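Local structure of lactate racemase (Thermoanaerobacterium thermosaccharolyticum, 2YJG) at residues A[291-296]-A[317-322]; A[298-303]-A[361-366]; A[331-336]-A[384-389]; A[371-376]-A[390-395]. The protein catalyses the interconversion of the D- and L-isomers of lactate, using a nickel pincer cofactor derived from nicotinic acid mononucleotide. One frame throughout, in Å; residues are numbered along the deposited sequence.

All four contacts lie in the C-terminal domain, their centres 13 to 16 Å apart. Contact 1 (291-296 with 317-322) and contact 2 (298-303 with 361-366) share helix 293-305, which carries Gln-295 and Lys-298, probable substrate-binding residues. Contact 2 crosses to helix 357-369, whose Leu-363 also packs on Phe-332 and Met-387 of contact 3 (331-336 with 384-389). Contact 4 (371-376 with 390-395) adds strand 390-392, an edge strand of the parallel sheet, beside 371-375. Along the chain the segments of contacts 1 and 2, 2 and 3, and 3 and 4 alternate, while contact 1 closes before 3 and 4 open. Met-300 packs on Met-374 and Val-372, so the helix with the substrate residues joins sheet and helix 357-369 in one packed region.

Contact 1. Residues A[291-296]-A[317-322]; sequences QNIYQS and AECADG
Cys-319 packs its thiol against the start of helix 293-305: SG lies 3.4 Å from Ile-293 N and against the backbone carbonyl carbon of Asn-292, with Ile-293 CG1 beside it. With SG anti to the carbonyl carbon (chi1 -60°), the sulfur is turned toward this first helical turn. Two backbone bonds tie the same region together. Asp-321 N donates to Gln-291 O at 2.8 Å, nearly in line with the carbonyl, and Ile-293 N donates to Gly-322 O at 3.1 Å, in the carbonyl plane. Both acceptors also receive CA-H contacts, from Cys-319 and Asn-292 respectively. Asn-292 is the N-cap, its OD1 accepting from Gln-295 N at 2.8 Å; Ser-296 OG bonds to Ile-293 O one turn on, while its CB meets Ala-317 CB. The outer side is looser. There Gln-291 and exposed Asp-321 cross with their amide and carboxylate planes 42° apart, and NE2 stays 3.5 Å from OD2. The type I turn 319-322 is bonded to the beginning of the helix that carries Gln-295, probably a substrate-binding residue. Strand 371-375 lies against the buried side through Met-374, which touches Ile-293, Ser-296 and Cys-319, while Tyr-294 reaches helix 357-369.

Contact 2. Residues A[298-303]-A[361-366]; sequences KGMTAG and QILARI
Met-300 and Thr-301 of helix 293-305 supply one side of an apolar interface, and Ile-362, Leu-363 and Ile-366 of helix 357-369 supply the other. Met-300 SD rests on Leu-363 CD1 at 3.3 Å, the two side chains meeting at a slant, and its CB is touched by Ile-366 CD1 at 3.7 Å. The methionine chain runs extended from CG (chi2 -179°), which carries the sulfur out to the leucine. Thr-301 CG2 presses on Ile-362 CG2 at 3.4 Å, tighter than an ordinary methyl contact. The segments run 30° from parallel, their axes 10.1 Å apart, and lie against one face of the parallel sheet: Met-300 touches Val-372 and Met-374 of strand 371-375, and Ile-366 touches Val-372. The side chain of Ile-362 lies about 7 Å from that of His-174, a probable proton donor and acceptor.

No hydrogen bond joins the two segments. Thr-301 OG1 donates to Lys-298 O at 2.6 Å, in the carbonyl plane, fixing the side-chain rotation and leaving CG2 facing the partner helix. Arg-365, bent at chi3 (78°), brings NH2 within 3.7 Å of the same methyl, and this NH2 forms a salt bridge with Glu-304, further along helix 293-305.

Contact 3. Residues A[331-336]-A[384-389]; sequences WFKESK and VKDMFM
A Schellman motif ends helix 381-386 where it meets the end of helix 326-333, and its positive-phi residue, Phe-388, reaches across to the other segment. Phe-388 N bonds to Lys-385 O and Met-389 N to Val-384 O, and the turn directs the phenylalanine CB toward segment 331-336. Its ring enters between Phe-332 and the chain that follows it. The carbonyl O of Asp-386 lies over one face. Phe-388 CD2 comes to the edge of the Phe-332 ring, near that ring's plane, 3.7 Å from CD2 of Phe-332. At the far end of the Phe-388 ring, CZ approaches Ser-335 O at 3.4 Å, the oxygen lying at the ring edge and in its plane. Lys-336 contributes its backbone carbonyl group beside CE1.

The junction joins two helices of the C-terminal domain, and its buried part is completed by Met-387. Bent at chi3 (81°), this side chain brings CE to 3.5 Å from Phe-332 CD1, approaching the ring obliquely; the two side chains cross at about a right angle. Leu-363 of helix 357-369 touches both Phe-332 and Met-387 from a third element.

At the margin the contact is ionic. Lys-333 NZ forms a salt bridge with Asp-386 OD2 at 3.2 Å, reaching the oxygen from 45° out of the carboxylate plane. The two side chains lie alongside and point the same way, and a bend at chi2 (95°) lets the lysine CD rest near OD2 as well. The main polar partner of this oxygen is Tyr-329 OH, to which Lys-333 NZ itself makes a weak bond.

Contact 4. Residues A[371-376]-A[390-395]; sequences KVIMVT and TPAKDL
Val-375, Thr-390 and Ala-392 lose the most surface where strand 390-392 pairs with strand 371-375. Val-375 fits into the bend by which the chain leaves the edge strand: CG2 lies 3.6 Å from Asp-394 O and also touches Leu-395 CD2, while CG1 sits by Asp-394 CA. With CG1 anti to the backbone N (chi1 173°), both methyl groups are turned to this bend. Ala-392 occupies the same face of the sheet, its CB 3.7 Å from Ile-373 CG2 and a little farther from Val-375 CG2. Its N donates to Met-374 O at 2.8 Å, with the donor tilted 34° from the carbonyl plane.

Thr-390 is held to strand 371-375 by both its N and its O. Its N donates to Val-372 O at 3.1 Å, and its O accepts from Met-374 N at 2.8 Å, while Ile-373 CA adds a CA-H contact to that oxygen. The strands are parallel and joined through helix 381-386, a beta-alpha-beta crossover that places 390-392 at the border of the six-stranded parallel sheet. Strand 311-316 flanks 371-375 on its other side.

A water bridges Val-372 O and Thr-390 OG1, so Val-372 O takes the amide of Thr-390 and a water proton together. A second water donates to Thr-376 O and Lys-393 O where the strands part. Thr-376 N is buried here without a partner in the model, although its hydroxyl bonds to Ala-317 O. Met-374 and Pro-391 belong to the opposite face, where Met-374 packs on helix 293-305 and Pro-391 on helix 381-386.

Contact 1. Residues A[291-296]-A[317-322]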
loop_
_atom_site.group_PDB
_atom_site.type_symbol
_atom_site.label_atom_id
_atom_site.label_comp_id
_atom_site.label_asym_id
_atom_site.label_seq_id
_atom_site.Cartn_x
_atom_site.Cartn_y
_atom_site.Cartn_z
ATOM N N GLN A 291 8.473 -18.073 19.873
ATOM C CA GLN A 291 7.672 -18.822 18.897
ATOM C C GLN A 291 8.335 -20.066 18.342
ATOM O O GLN A 291 7.667 -20.910 17.754
ATOM C CB GLN A 291 7.146 -17.940 17.752
ATOM C CG GLN A 291 8.140 -17.277 16.935
ATOM C CD GLN A 291 7.577 -16.240 15.939
ATOM O OE1 GLN A 291 8.361 -15.597 15.236
ATOM N NE2 GLN A 291 6.261 -16.069 15.883
ATOM N N ASN A 292 9.624 -20.209 18.540
ATOM C CA ASN A 292 10.340 -21.402 18.064
ATOM C C ASN A 292 11.630 -21.608 18.830
ATOM O O ASN A 292 12.115 -20.681 19.514
ATOM C CB ASN A 292 10.538 -21.325 16.529
ATOM C CG ASN A 292 11.354 -20.158 16.100
ATOM O OD1 ASN A 292 12.418 -19.925 16.675
ATOM N ND2 ASN A 292 10.877 -19.381 15.101
ATOM N N ILE A 293 12.141 -22.842 18.769
ATOM C CA ILE A 293 13.395 -23.239 19.418
ATOM C C ILE A 293 14.575 -22.369 19.009
ATOM O O ILE A 293 15.330 -21.924 19.893
ATOM C CB ILE A 293 13.709 -24.727 19.299
ATOM C CG1 ILE A 293 12.508 -25.550 19.757
ATOM C CG2 ILE A 293 14.922 -25.084 20.173
ATOM C CD1 ILE A 293 12.735 -27.070 19.602
ATOM N N TYR A 294 14.646 -22.064 17.710
ATOM C CA TYR A 294 15.661 -21.172 17.147
ATOM C C TYR A 294 15.755 -19.885 17.999
ATOM O O TYR A 294 16.829 -19.491 18.439
ATOM C CB TYR A 294 15.276 -20.886 15.699
ATOM C CG TYR A 294 16.300 -20.114 14.902
ATOM C CD1 TYR A 294 16.380 -18.747 15.013
ATOM C CD2 TYR A 294 17.175 -20.753 14.020
ATOM C CE1 TYR A 294 17.324 -18.007 14.289
ATOM C CE2 TYR A 294 18.092 -20.019 13.256
ATOM C CZ TYR A 294 18.162 -18.670 13.396
ATOM O OH TYR A 294 19.082 -17.966 12.672
ATOM N N GLN A 295 14.630 -19.228 18.226
ATOM C CA GLN A 295 14.611 -17.977 18.995
ATOM C C GLN A 295 14.993 -18.205 20.444
ATOM O O GLN A 295 15.599 -17.367 21.073
ATOM C CB GLN A 295 13.228 -17.300 18.937
ATOM C CG GLN A 295 12.907 -16.638 17.624
ATOM C CD GLN A 295 13.906 -15.656 17.203
ATOM O OE1 GLN A 295 14.384 -14.837 17.996
ATOM N NE2 GLN A 295 14.249 -15.696 15.898
ATOM N N SER A 296 14.619 -19.351 20.975
ATOM C CA SER A 296 14.830 -19.654 22.419
ATOM C C SER A 296 16.287 -19.826 22.849
ATOM O O SER A 296 16.603 -19.682 24.043
ATOM C CB SER A 296 14.054 -20.900 22.810
ATOM O OG SER A 296 14.748 -22.102 22.425
ATOM N N ALA A 317 9.575 -21.826 27.003
ATOM C CA ALA A 317 9.439 -21.294 25.632
ATOM C C ALA A 317 8.398 -22.177 24.901
ATOM O O ALA A 317 8.614 -23.360 24.672
ATOM C CB ALA A 317 10.812 -21.299 24.884
ATOM N N GLU A 318 7.230 -21.619 24.620
ATOM C CA GLU A 318 6.117 -22.418 24.051
ATOM C C GLU A 318 6.522 -23.019 22.729
ATOM O O GLU A 318 6.233 -24.186 22.448
ATOM C CB GLU A 318 4.914 -21.512 23.864
ATOM C CG GLU A 318 3.746 -22.189 23.221
ATOM C CD GLU A 318 2.568 -21.303 22.999
ATOM O OE1 GLU A 318 2.698 -20.257 22.309
ATOM O OE2 GLU A 318 1.474 -21.685 23.497
ATOM N N CYS A 319 7.244 -22.238 21.916
ATOM C CA CYS A 319 7.718 -22.727 20.616
ATOM C C CYS A 319 6.591 -23.276 19.758
ATOM O O CYS A 319 6.687 -24.359 19.201
ATOM C CB CYS A 319 8.849 -23.764 20.754
ATOM S SG CYS A 319 10.321 -23.086 21.633
ATOM N N ALA A 320 5.526 -22.514 19.684
ATOM C CA ALA A 320 4.319 -22.916 18.957
ATOM C C ALA A 320 4.618 -23.272 17.505
ATOM O O ALA A 320 3.907 -24.100 16.940
ATOM C CB ALA A 320 3.276 -21.751 18.983
ATOM N N ASP A 321 5.616 -22.612 16.910
ATOM C CA ASP A 321 6.002 -22.846 15.522
ATOM C C ASP A 321 7.080 -23.903 15.324
ATOM O O ASP A 321 7.506 -24.115 14.179
ATOM C CB ASP A 321 6.411 -21.537 14.864
ATOM C CG ASP A 321 5.265 -20.530 14.804
ATOM O OD1 ASP A 321 4.089 -20.943 14.794
ATOM O OD2 ASP A 321 5.525 -19.332 14.726
ATOM N N GLY A 322 7.458 -24.624 16.381
ATOM C CA GLY A 322 8.333 -25.762 16.247
ATOM C C GLY A 322 9.788 -25.331 16.364
ATOM O O GLY A 322 10.075 -24.412 17.150
#

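Contact 2. Residues A[298-303]-A[361-366]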
loop_
_atom_site.group_PDB
_atom_site.type_symbol
_atom_site.label_atom_id
_atom_site.label_comp_id
_atom_site.label_asym_id
_atom_site.label_seq_id
_atom_site.Cartn_x
_atom_site.Cartn_y
_atom_site.Cartn_z
ATOM N N LYS A 298 18.311 -17.557 22.424
ATOM C CA LYS A 298 18.593 -16.219 23.017
ATOM C C LYS A 298 18.460 -16.170 24.555
ATOM O O LYS A 298 19.443 -15.820 25.283
ATOM C CB LYS A 298 17.766 -15.154 22.364
ATOM C CG LYS A 298 18.038 -15.028 20.817
ATOM C CD LYS A 298 17.063 -14.134 20.158
ATOM C CE LYS A 298 17.384 -13.906 18.679
ATOM N NZ LYS A 298 16.432 -12.894 18.037
ATOM N N GLY A 299 17.311 -16.614 25.041
ATOM C CA GLY A 299 17.047 -16.754 26.504
ATOM C C GLY A 299 18.005 -17.743 27.150
ATOM O O GLY A 299 18.437 -17.594 28.290
ATOM N N MET A 300 18.345 -18.815 26.432
ATOM C CA MET A 300 19.286 -19.760 26.987
ATOM C C MET A 300 20.664 -19.173 27.284
ATOM O O MET A 300 21.345 -19.620 28.249
ATOM C CB MET A 300 19.504 -20.959 26.052
ATOM C CG MET A 300 18.258 -21.792 25.739
ATOM S SD MET A 300 18.674 -23.171 24.667
ATOM C CE MET A 300 17.032 -23.730 24.285
ATOM N N THR A 301 21.080 -18.213 26.451
ATOM C CA THR A 301 22.370 -17.519 26.679
ATOM C C THR A 301 22.352 -16.705 27.985
ATOM O O THR A 301 23.399 -16.561 28.608
ATOM C CB THR A 301 22.851 -16.575 25.525
ATOM O OG1 THR A 301 22.000 -15.428 25.381
ATOM C CG2 THR A 301 23.067 -17.363 24.174
ATOM N N ALA A 302 21.185 -16.156 28.370
ATOM C CA ALA A 302 21.052 -15.413 29.638
ATOM C C ALA A 302 21.187 -16.471 30.741
ATOM O O ALA A 302 21.887 -16.237 31.717
ATOM C CB ALA A 302 19.678 -14.703 29.726
ATOM N N GLY A 303 20.552 -17.630 30.546
ATOM C CA GLY A 303 20.792 -18.810 31.388
ATOM C C GLY A 303 22.250 -19.208 31.574
ATOM O O GLY A 303 22.746 -19.430 32.717
ATOM N N GLN A 361 25.499 -23.054 16.416
ATOM C CA GLN A 361 26.800 -22.959 17.020
ATOM C C GLN A 361 26.637 -22.475 18.468
ATOM O O GLN A 361 27.223 -23.024 19.430
ATOM C CB GLN A 361 27.633 -21.961 16.213
ATOM C CG GLN A 361 29.080 -21.893 16.688
ATOM C CD GLN A 361 29.942 -20.937 15.884
ATOM O OE1 GLN A 361 29.555 -20.487 14.796
ATOM N NE2 GLN A 361 31.130 -20.633 16.417
ATOM N N ILE A 362 25.886 -21.399 18.628
ATOM C CA ILE A 362 25.610 -20.909 19.991
ATOM C C ILE A 362 24.933 -21.886 20.876
ATOM O O ILE A 362 25.364 -22.029 22.044
ATOM C CB ILE A 362 24.851 -19.570 19.946
ATOM C CG1 ILE A 362 25.761 -18.602 19.241
ATOM C CG2 ILE A 362 24.357 -19.062 21.483
ATOM C CD1 ILE A 362 25.109 -17.285 18.753
ATOM N N LEU A 363 23.897 -22.596 20.393
ATOM C CA LEU A 363 23.263 -23.625 21.236
ATOM C C LEU A 363 24.242 -24.738 21.583
ATOM O O LEU A 363 24.312 -25.166 22.745
ATOM C CB LEU A 363 22.015 -24.178 20.553
ATOM C CG LEU A 363 21.232 -25.293 21.228
ATOM C CD1 LEU A 363 20.714 -24.737 22.612
ATOM C CD2 LEU A 363 20.067 -25.802 20.337
ATOM N N ALA A 364 25.072 -25.185 20.607
ATOM C CA ALA A 364 26.107 -26.150 20.920
ATOM C C ALA A 364 27.083 -25.645 22.010
ATOM O O ALA A 364 27.431 -26.379 22.892
ATOM C CB ALA A 364 26.882 -26.683 19.609
ATOM N N ARG A 365 27.501 -24.396 21.951
ATOM C CA ARG A 365 28.380 -23.808 22.990
ATOM C C ARG A 365 27.713 -24.027 24.367
ATOM O O ARG A 365 28.345 -24.509 25.317
ATOM C CB ARG A 365 28.622 -22.321 22.726
ATOM C CG ARG A 365 29.474 -21.685 23.740
ATOM C CD ARG A 365 29.589 -20.234 23.524
ATOM N NE ARG A 365 28.380 -19.532 24.008
ATOM C CZ ARG A 365 27.857 -18.444 23.472
ATOM N NH1 ARG A 365 28.349 -17.890 22.354
ATOM N NH2 ARG A 365 26.759 -17.941 24.003
ATOM N N ILE A 366 26.404 -23.740 24.461
ATOM C CA ILE A 366 25.688 -23.924 25.741
ATOM C C ILE A 366 25.665 -25.349 26.198
ATOM O O ILE A 366 26.059 -25.631 27.281
ATOM C CB ILE A 366 24.267 -23.354 25.658
ATOM C CG1 ILE A 366 24.398 -21.896 25.369
ATOM C CG2 ILE A 366 23.471 -23.512 27.006
ATOM C CD1 ILE A 366 23.054 -21.244 25.018
#

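Contact 3. Residues A[331-336]-A[384-389]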
loop_
_atom_site.group_PDB
_atom_site.type_symbol
_atom_site.label_atom_id
_atom_site.label_comp_id
_atom_site.label_asym_id
_atom_site.label_seq_id
_atom_site.Cartn_x
_atom_site.Cartn_y
_atom_site.Cartn_z
ATOM N N TRP A 331 21.541 -29.825 12.161
ATOM C CA TRP A 331 22.871 -29.849 12.749
ATOM C C TRP A 331 22.916 -30.816 13.903
ATOM O O TRP A 331 23.826 -31.574 13.957
ATOM C CB TRP A 331 23.330 -28.455 13.217
ATOM C CG TRP A 331 23.852 -27.590 12.127
ATOM C CD1 TRP A 331 23.337 -26.409 11.703
ATOM C CD2 TRP A 331 25.071 -27.781 11.389
ATOM N NE1 TRP A 331 24.129 -25.891 10.707
ATOM C CE2 TRP A 331 25.222 -26.698 10.535
ATOM C CE3 TRP A 331 26.047 -28.791 11.386
ATOM C CZ2 TRP A 331 26.270 -26.626 9.595
ATOM C CZ3 TRP A 331 27.112 -28.698 10.463
ATOM C CH2 TRP A 331 27.242 -27.610 9.661
ATOM N N PHE A 332 21.882 -30.810 14.763
ATOM C CA PHE A 332 21.815 -31.665 15.930
ATOM C C PHE A 332 21.318 -33.059 15.565
ATOM O O PHE A 332 21.867 -34.076 16.014
ATOM C CB PHE A 332 20.919 -31.039 16.970
ATOM C CG PHE A 332 21.493 -29.760 17.496
ATOM C CD1 PHE A 332 21.270 -28.567 16.817
ATOM C CD2 PHE A 332 22.329 -29.769 18.553
ATOM C CE1 PHE A 332 21.823 -27.401 17.230
ATOM C CE2 PHE A 332 22.937 -28.566 18.990
ATOM C CZ PHE A 332 22.697 -27.414 18.332
ATOM N N LYS A 333 20.327 -33.082 14.695
ATOM C CA LYS A 333 19.692 -34.370 14.349
ATOM C C LYS A 333 20.716 -35.295 13.704
ATOM O O LYS A 333 20.694 -36.517 13.976
ATOM C CB LYS A 333 18.525 -34.142 13.422
ATOM C CG LYS A 333 17.872 -35.421 12.955
ATOM C CD LYS A 333 16.700 -35.834 13.772
ATOM C CE LYS A 333 15.921 -36.943 12.981
ATOM N NZ LYS A 333 14.574 -37.177 13.543
ATOM N N GLU A 334 21.614 -34.706 12.913
ATOM C CA GLU A 334 22.671 -35.419 12.164
ATOM C C GLU A 334 24.052 -35.572 12.892
ATOM O O GLU A 334 24.999 -36.075 12.301
ATOM C CB GLU A 334 22.924 -34.692 10.846
ATOM C CG GLU A 334 21.668 -34.500 9.944
ATOM C CD GLU A 334 21.247 -35.793 9.277
ATOM O OE1 GLU A 334 22.164 -36.556 8.871
ATOM O OE2 GLU A 334 20.026 -36.064 9.152
ATOM N N SER A 335 24.169 -35.184 14.163
ATOM C CA SER A 335 25.458 -35.242 14.833
ATOM C C SER A 335 25.409 -36.111 16.072
ATOM O O SER A 335 24.326 -36.485 16.546
ATOM C CB SER A 335 25.974 -33.810 15.203
ATOM O OG SER A 335 26.122 -33.023 14.041
ATOM N N LYS A 336 26.577 -36.404 16.620
ATOM C CA LYS A 336 26.671 -37.334 17.779
ATOM C C LYS A 336 26.314 -36.721 19.118
ATOM O O LYS A 336 25.860 -37.410 20.043
ATOM C CB LYS A 336 28.087 -37.883 17.906
ATOM C CG LYS A 336 28.570 -38.745 16.722
ATOM C CD LYS A 336 29.959 -39.395 16.934
ATOM C CE LYS A 336 31.107 -38.374 17.061
ATOM N NZ LYS A 336 32.488 -38.979 17.081
ATOM N N VAL A 384 13.109 -31.481 20.890
ATOM C CA VAL A 384 13.951 -31.115 22.007
ATOM C C VAL A 384 14.918 -32.275 22.330
ATOM O O VAL A 384 16.141 -32.051 22.547
ATOM C CB VAL A 384 13.086 -30.769 23.260
ATOM C CG1 VAL A 384 13.989 -30.646 24.496
ATOM C CG2 VAL A 384 12.256 -29.511 23.014
ATOM N N LYS A 385 14.392 -33.513 22.334
ATOM C CA LYS A 385 15.230 -34.714 22.544
ATOM C C LYS A 385 16.300 -34.900 21.453
ATOM O O LYS A 385 17.471 -35.242 21.720
ATOM C CB LYS A 385 14.350 -35.970 22.601
ATOM C CG LYS A 385 13.556 -36.151 23.844
ATOM C CD LYS A 385 12.746 -37.453 23.798
ATOM C CE LYS A 385 11.463 -37.414 24.578
ATOM N NZ LYS A 385 10.398 -38.280 23.926
ATOM N N ASP A 386 15.898 -34.631 20.228
ATOM C CA ASP A 386 16.760 -34.745 19.071
ATOM C C ASP A 386 17.880 -33.696 19.127
ATOM O O ASP A 386 18.917 -33.867 18.518
ATOM C CB ASP A 386 15.958 -34.531 17.783
ATOM C CG ASP A 386 15.118 -35.746 17.370
ATOM O OD1 ASP A 386 15.187 -36.782 18.010
ATOM O OD2 ASP A 386 14.397 -35.609 16.374
ATOM N N MET A 387 17.661 -32.603 19.856
ATOM C CA MET A 387 18.634 -31.527 20.009
ATOM C C MET A 387 19.403 -31.594 21.337
ATOM O O MET A 387 19.912 -30.602 21.833
ATOM C CB MET A 387 17.960 -30.164 19.785
ATOM C CG MET A 387 17.377 -30.060 18.389
ATOM S SD MET A 387 16.565 -28.505 17.987
ATOM C CE MET A 387 18.000 -27.518 17.606
ATOM N N PHE A 388 19.562 -32.808 21.839
ATOM C CA PHE A 388 20.311 -33.088 23.038
ATOM C C PHE A 388 19.856 -32.261 24.234
ATOM O O PHE A 388 20.668 -31.909 25.069
ATOM C CB PHE A 388 21.792 -32.886 22.789
ATOM C CG PHE A 388 22.290 -33.591 21.538
ATOM C CD1 PHE A 388 22.240 -34.952 21.443
ATOM C CD2 PHE A 388 22.780 -32.873 20.478
ATOM C CE1 PHE A 388 22.692 -35.597 20.321
ATOM C CE2 PHE A 388 23.232 -33.503 19.361
ATOM C CZ PHE A 388 23.173 -34.876 19.280
ATOM N N MET A 389 18.563 -31.940 24.291
ATOM C CA MET A 389 17.975 -31.300 25.435
ATOM C C MET A 389 16.917 -32.254 26.046
ATOM O O MET A 389 16.739 -33.391 25.551
ATOM C CB MET A 389 17.405 -29.973 25.024
ATOM C CG MET A 389 18.488 -29.051 24.619
ATOM S SD MET A 389 17.864 -27.474 24.216
ATOM C CE MET A 389 17.137 -27.754 22.572
#

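Contact 4. Residues A[371-376]-A[390-395]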
loop_
_atom_site.group_PDB
_atom_site.type_symbol
_atom_site.label_atom_id
_atom_site.label_comp_id
_atom_site.label_asym_id
_atom_site.label_seq_id
_atom_site.Cartn_x
_atom_site.Cartn_y
_atom_site.Cartn_z
ATOM N N LYS A 371 23.386 -28.599 30.892
ATOM C CA LYS A 371 22.177 -29.282 30.426
ATOM C C LYS A 371 21.081 -28.274 30.269
ATOM O O LYS A 371 20.990 -27.377 31.101
ATOM C CB LYS A 371 21.724 -30.299 31.488
ATOM C CG LYS A 371 22.783 -31.288 31.853
ATOM C CD LYS A 371 22.894 -32.412 30.904
ATOM C CE LYS A 371 24.205 -33.229 31.199
ATOM N NZ LYS A 371 24.031 -34.708 30.971
ATOM N N VAL A 372 20.253 -28.415 29.240
ATOM C CA VAL A 372 19.120 -27.543 29.053
ATOM C C VAL A 372 17.867 -28.389 29.096
ATOM O O VAL A 372 17.803 -29.524 28.503
ATOM C CB VAL A 372 19.229 -26.747 27.759
ATOM C CG1 VAL A 372 17.953 -25.902 27.503
ATOM C CG2 VAL A 372 20.486 -25.858 27.800
ATOM N N ILE A 373 16.918 -27.892 29.871
ATOM C CA ILE A 373 15.590 -28.488 29.970
ATOM C C ILE A 373 14.612 -27.509 29.389
ATOM O O ILE A 373 14.579 -26.339 29.793
ATOM C CB ILE A 373 15.162 -28.831 31.448
ATOM C CG1 ILE A 373 16.060 -29.910 32.008
ATOM C CG2 ILE A 373 13.669 -29.284 31.509
ATOM C CD1 ILE A 373 16.140 -29.952 33.471
ATOM N N MET A 374 13.817 -27.946 28.420
ATOM C CA MET A 374 12.839 -27.033 27.856
ATOM C C MET A 374 11.394 -27.410 28.300
ATOM O O MET A 374 10.928 -28.521 28.096
ATOM C CB MET A 374 12.920 -26.964 26.328
ATOM C CG MET A 374 14.214 -26.448 25.736
ATOM S SD MET A 374 14.075 -26.139 23.962
ATOM C CE MET A 374 13.219 -24.639 23.959
ATOM N N VAL A 375 10.713 -26.459 28.907
ATOM C CA VAL A 375 9.261 -26.487 29.106
ATOM C C VAL A 375 8.652 -25.861 27.879
ATOM O O VAL A 375 8.798 -24.672 27.621
ATOM C CB VAL A 375 8.838 -25.706 30.436
ATOM C CG1 VAL A 375 7.302 -25.562 30.608
ATOM C CG2 VAL A 375 9.493 -26.380 31.698
ATOM N N THR A 376 7.901 -26.687 27.134
ATOM C CA THR A 376 7.481 -26.370 25.811
ATOM C C THR A 376 6.265 -27.218 25.450
ATOM O O THR A 376 5.998 -28.174 26.111
ATOM C CB THR A 376 8.648 -26.613 24.837
ATOM O OG1 THR A 376 8.340 -25.981 23.623
ATOM C CG2 THR A 376 8.922 -28.087 24.606
ATOM N N THR A 390 16.287 -31.840 27.148
ATOM C CA THR A 390 15.291 -32.671 27.813
ATOM C C THR A 390 14.024 -31.862 27.917
ATOM O O THR A 390 14.017 -30.719 28.489
ATOM C CB THR A 390 15.723 -33.078 29.220
ATOM O OG1 THR A 390 16.972 -33.726 29.171
ATOM C CG2 THR A 390 14.684 -33.976 29.878
ATOM N N PRO A 391 12.942 -32.404 27.354
ATOM C CA PRO A 391 11.659 -31.735 27.462
ATOM C C PRO A 391 11.042 -31.937 28.858
ATOM O O PRO A 391 11.318 -32.947 29.521
ATOM C CB PRO A 391 10.822 -32.442 26.412
ATOM C CG PRO A 391 11.418 -33.821 26.328
ATOM C CD PRO A 391 12.831 -33.738 26.743
ATOM N N ALA A 392 10.239 -30.979 29.283
ATOM C CA ALA A 392 9.460 -31.111 30.537
ATOM C C ALA A 392 8.089 -30.519 30.347
ATOM O O ALA A 392 7.931 -29.543 29.591
ATOM C CB ALA A 392 10.181 -30.443 31.701
ATOM N N LYS A 393 7.066 -31.115 30.987
ATOM C CA LYS A 393 5.700 -30.628 30.771
ATOM C C LYS A 393 5.395 -29.335 31.484
ATOM O O LYS A 393 4.517 -28.575 31.075
ATOM C CB LYS A 393 4.648 -31.721 31.106
ATOM C CG LYS A 393 3.920 -31.588 32.463
ATOM C CD LYS A 393 3.094 -32.913 32.820
ATOM C CE LYS A 393 3.674 -33.689 33.986
ATOM N NZ LYS A 393 2.792 -34.873 34.323
ATOM N N ASP A 394 6.092 -29.078 32.587
ATOM C CA ASP A 394 5.869 -27.880 33.342
ATOM C C ASP A 394 7.088 -27.590 34.196
ATOM O O ASP A 394 8.020 -28.392 34.274
ATOM C CB ASP A 394 4.537 -28.004 34.205
ATOM C CG ASP A 394 4.541 -29.180 35.188
ATOM O OD1 ASP A 394 5.590 -29.498 35.753
ATOM O OD2 ASP A 394 3.452 -29.803 35.435
ATOM N N LEU A 395 7.077 -26.453 34.867
ATOM C CA LEU A 395 8.235 -26.026 35.628
ATOM C C LEU A 395 8.522 -26.938 36.819
ATOM O O LEU A 395 9.664 -27.181 37.178
ATOM C CB LEU A 395 8.057 -24.557 36.057
ATOM C CG LEU A 395 8.191 -23.492 34.951
ATOM C CD1 LEU A 395 7.608 -22.213 35.362
ATOM C CD2 LEU A 395 9.695 -23.307 34.567
HETATM O O HOH W 1 19.326 -31.962 29.467
HETATM O O HOH W 2 4.347 -29.255 28.036
#